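Local coordinates for mediator of RNA polymerase II transcription subunit 18 (Schizosaccharomyces pombe, PDB 3C0T), which serves as a component of the Mediator complex, a coactivator that relays signals from gene-specific regulators to the RNA polymerase II transcription machinery, at residues Glu34-Tyr39 and Arg57-Ile62. Sequence-based numbering, arbitrary orientation.
Sequences EFWVVY and RLCSNI
Trp36 lays its indole against Cys59 in a non-hydrogen-bonded pair of two antiparallel strands of the Med18 sheet. Cys59 CB makes a CH-pi contact over the six-membered ring, 3.4 Å from its centroid and nearly on the normal. With SG anti to the backbone N (chi1 177°), the polarisable sulfur of this short side chain makes a sulfur-aromatic contact over the five-membered ring, 4.0 Å from that centroid. Replacing Trp36 by alanine would probably leave Cys59 without its indole cover and Glu34 OE1 without the indole N-H, though still paired with Arg139. On the other face, beta-branched Val37, suited to a strand, packs against Leu58, CG2 to CD2 3.6 Å, and the Tyr39 ring extends this apolar patch. Ile62 CG2 packs on Phe35 CB. Between the faces, the hydrogen-bonded pairs Phe35-Ser60 and Val37-Leu58 each contribute two backbone bonds, the straightest being Phe35 N to Ser60 O (2.8 Å, 170°). Outward from Trp36, Arg57 runs alongside Val38, whose CG1 lies over a face of the guanidinium; NH1 and NH2 bond to the backbone of another protein's chain, and NH2 also to Pro52 O. At the opposite end, Glu34 OE1 accepts Trp36 NE1 at 3.0 Å, the N-H arriving from above the carboxylate plane.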
ATOM      1  N   GLU A  34      -3.500   6.146   6.399  1.00 41.78           N
ATOM      2  CA  GLU A  34      -4.713   5.715   5.702  1.00 41.80           C
ATOM      3  C   GLU A  34      -5.446   4.565   6.384  1.00 42.08           C
ATOM      4  O   GLU A  34      -4.826   3.699   7.008  1.00 42.86           O
ATOM      5  CB  GLU A  34      -4.362   5.274   4.270  1.00 41.68           C
ATOM      6  CG  GLU A  34      -3.472   6.246   3.508  1.00 40.03           C
ATOM      7  CD  GLU A  34      -2.880   5.650   2.234  1.00 40.60           C
ATOM      8  OE1 GLU A  34      -2.591   4.429   2.202  1.00 38.27           O
ATOM      9  OE2 GLU A  34      -2.674   6.414   1.268  1.00 41.49           O
ATOM     10  N   PHE A  35      -6.767   4.560   6.255  1.00 41.27           N
ATOM     11  CA  PHE A  35      -7.575   3.485   6.811  1.00 41.45           C
ATOM     12  C   PHE A  35      -8.087   2.706   5.597  1.00 42.94           C
ATOM     13  O   PHE A  35      -8.728   3.277   4.708  1.00 42.51           O
ATOM     14  CB  PHE A  35      -8.759   4.036   7.609  1.00 40.02           C
ATOM     15  CG  PHE A  35      -9.339   3.050   8.580  1.00 41.11           C
ATOM     16  CD1 PHE A  35      -9.070   3.151   9.945  1.00 42.66           C
ATOM     17  CD2 PHE A  35     -10.122   1.995   8.132  1.00 43.56           C
ATOM     18  CE1 PHE A  35      -9.574   2.207  10.852  1.00 44.74           C
ATOM     19  CE2 PHE A  35     -10.631   1.042   9.030  1.00 43.86           C
ATOM     20  CZ  PHE A  35     -10.353   1.152  10.391  1.00 44.66           C
ATOM     21  N   TRP A  36      -7.781   1.413   5.553  1.00 43.51           N
ATOM     22  CA  TRP A  36      -8.203   0.560   4.450  1.00 42.39           C
ATOM     23  C   TRP A  36      -9.188  -0.492   4.914  1.00 44.00           C
ATOM     24  O   TRP A  36      -8.962  -1.149   5.931  1.00 45.96           O
ATOM     25  CB  TRP A  36      -7.009  -0.181   3.835  1.00 40.64           C
ATOM     26  CG  TRP A  36      -6.065   0.664   3.052  1.00 39.29           C
ATOM     27  CD1 TRP A  36      -5.063   1.447   3.548  1.00 35.93           C
ATOM     28  CD2 TRP A  36      -6.025   0.812   1.624  1.00 36.60           C
ATOM     29  NE1 TRP A  36      -4.404   2.069   2.522  1.00 35.74           N
ATOM     30  CE2 TRP A  36      -4.968   1.698   1.330  1.00 36.10           C
ATOM     31  CE3 TRP A  36      -6.777   0.281   0.567  1.00 36.80           C
ATOM     32  CZ2 TRP A  36      -4.635   2.069   0.018  1.00 36.96           C
ATOM     33  CZ3 TRP A  36      -6.451   0.651  -0.743  1.00 38.09           C
ATOM     34  CH2 TRP A  36      -5.384   1.536  -1.004  1.00 37.25           C
ATOM     35  N   VAL A  37     -10.276  -0.651   4.167  1.00 45.08           N
ATOM     36  CA  VAL A  37     -11.263  -1.685   4.471  1.00 46.96           C
ATOM     37  C   VAL A  37     -11.443  -2.432   3.147  1.00 45.94           C
ATOM     38  O   VAL A  37     -11.646  -1.821   2.092  1.00 45.09           O
ATOM     39  CB  VAL A  37     -12.624  -1.097   4.965  1.00 47.90           C
ATOM     40  CG1 VAL A  37     -12.371   0.061   5.907  1.00 47.82           C
ATOM     41  CG2 VAL A  37     -13.472  -0.653   3.796  1.00 53.45           C
ATOM     42  N   VAL A  38     -11.333  -3.751   3.199  1.00 44.87           N
ATOM     43  CA  VAL A  38     -11.452  -4.559   1.999  1.00 45.59           C
ATOM     44  C   VAL A  38     -12.742  -5.373   1.982  1.00 47.08           C
ATOM     45  O   VAL A  38     -13.134  -5.941   2.997  1.00 45.80           O
ATOM     46  CB  VAL A  38     -10.234  -5.501   1.882  1.00 45.47           C
ATOM     47  CG1 VAL A  38     -10.308  -6.311   0.599  1.00 45.11           C
ATOM     48  CG2 VAL A  38      -8.947  -4.685   1.932  1.00 43.68           C
ATOM     49  N   TYR A  39     -13.397  -5.410   0.823  1.00 50.30           N
ATOM     50  CA  TYR A  39     -14.647  -6.151   0.643  1.00 52.58           C
ATOM     51  C   TYR A  39     -14.513  -7.190  -0.455  1.00 54.22           C
ATOM     52  O   TYR A  39     -13.930  -6.935  -1.509  1.00 54.03           O
ATOM     53  CB  TYR A  39     -15.799  -5.214   0.278  1.00 53.42           C
ATOM     54  CG  TYR A  39     -16.338  -4.429   1.443  1.00 56.04           C
ATOM     55  CD1 TYR A  39     -15.684  -3.288   1.902  1.00 58.45           C
ATOM     56  CD2 TYR A  39     -17.495  -4.839   2.104  1.00 56.72           C
ATOM     57  CE1 TYR A  39     -16.170  -2.571   2.992  1.00 60.16           C
ATOM     58  CE2 TYR A  39     -17.988  -4.128   3.199  1.00 59.67           C
ATOM     59  CZ  TYR A  39     -17.318  -2.998   3.633  1.00 60.61           C
ATOM     60  OH  TYR A  39     -17.792  -2.291   4.711  1.00 65.26           O
ATOM     61  N   ARG A  57     -11.116  -2.526  -2.472  1.00 46.05           N
ATOM     62  CA  ARG A  57     -10.226  -2.011  -1.442  1.00 46.24           C
ATOM     63  C   ARG A  57     -10.488  -0.522  -1.264  1.00 46.61           C
ATOM     64  O   ARG A  57     -10.164   0.285  -2.134  1.00 46.95           O
ATOM     65  CB  ARG A  57      -8.782  -2.288  -1.868  1.00 45.58           C
ATOM     66  CG  ARG A  57      -8.546  -3.779  -2.083  1.00 43.56           C
ATOM     67  CD  ARG A  57      -7.288  -4.123  -2.878  1.00 45.26           C
ATOM     68  NE  ARG A  57      -7.254  -5.562  -3.139  1.00 45.06           N
ATOM     69  CZ  ARG A  57      -6.993  -6.480  -2.213  1.00 44.49           C
ATOM     70  NH1 ARG A  57      -6.723  -6.109  -0.972  1.00 42.93           N
ATOM     71  NH2 ARG A  57      -7.055  -7.771  -2.507  1.00 45.14           N
ATOM     72  N   LEU A  58     -11.096  -0.168  -0.137  1.00 46.70           N
ATOM     73  CA  LEU A  58     -11.440   1.217   0.145  1.00 46.50           C
ATOM     74  C   LEU A  58     -10.405   1.913   1.004  1.00 46.85           C
ATOM     75  O   LEU A  58      -9.995   1.404   2.048  1.00 46.60           O
ATOM     76  CB  LEU A  58     -12.809   1.283   0.824  1.00 48.84           C
ATOM     77  CG  LEU A  58     -14.083   1.130  -0.030  1.00 49.33           C
ATOM     78  CD1 LEU A  58     -13.800   0.447  -1.338  1.00 47.08           C
ATOM     79  CD2 LEU A  58     -15.103   0.330   0.772  1.00 52.01           C
ATOM     80  N   CYS A  59      -9.987   3.091   0.559  1.00 46.28           N
ATOM     81  CA  CYS A  59      -8.987   3.844   1.287  1.00 45.48           C
ATOM     82  C   CYS A  59      -9.466   5.229   1.672  1.00 45.63           C
ATOM     83  O   CYS A  59      -9.951   5.993   0.838  1.00 43.51           O
ATOM     84  CB  CYS A  59      -7.706   3.968   0.464  1.00 44.16           C
ATOM     85  SG  CYS A  59      -6.445   4.967   1.286  1.00 45.93           S
ATOM     86  N   SER A  60      -9.326   5.537   2.953  1.00 45.10           N
ATOM     87  CA  SER A  60      -9.705   6.835   3.467  1.00 47.13           C
ATOM     88  C   SER A  60      -8.477   7.467   4.102  1.00 49.08           C
ATOM     89  O   SER A  60      -7.760   6.822   4.872  1.00 47.74           O
ATOM     90  CB  SER A  60     -10.801   6.696   4.519  1.00 47.91           C
ATOM     91  OG  SER A  60     -10.958   7.913   5.221  1.00 48.44           O
ATOM     92  N   ASN A  61      -8.219   8.722   3.763  1.00 51.67           N
ATOM     93  CA  ASN A  61      -7.089   9.431   4.342  1.00 55.61           C
ATOM     94  C   ASN A  61      -7.532   9.926   5.720  1.00 56.70           C
ATOM     95  O   ASN A  61      -8.269  10.903   5.829  1.00 57.42           O
ATOM     96  CB  ASN A  61      -6.692  10.606   3.445  1.00 56.16           C
ATOM     97  CG  ASN A  61      -5.521  11.395   3.998  1.00 61.17           C
ATOM     98  OD1 ASN A  61      -5.020  12.319   3.354  1.00 64.74           O
ATOM     99  ND2 ASN A  61      -5.077  11.037   5.197  1.00 61.99           N
ATOM    100  N   ILE A  62      -7.101   9.246   6.775  1.00 60.17           N
ATOM    101  CA  ILE A  62      -7.499   9.654   8.116  1.00 64.03           C
ATOM    102  C   ILE A  62      -6.603  10.736   8.682  1.00 66.87           C
ATOM    103  O   ILE A  62      -6.828  11.229   9.783  1.00 66.64           O
ATOM    104  CB  ILE A  62      -7.562   8.454   9.087  1.00 62.08           C
ATOM    105  CG1 ILE A  62      -6.290   7.618   8.997  1.00 61.24           C
ATOM    106  CG2 ILE A  62      -8.783   7.610   8.761  1.00 63.37           C
ATOM    107  CD1 ILE A  62      -6.302   6.403   9.904  1.00 57.97           C
TER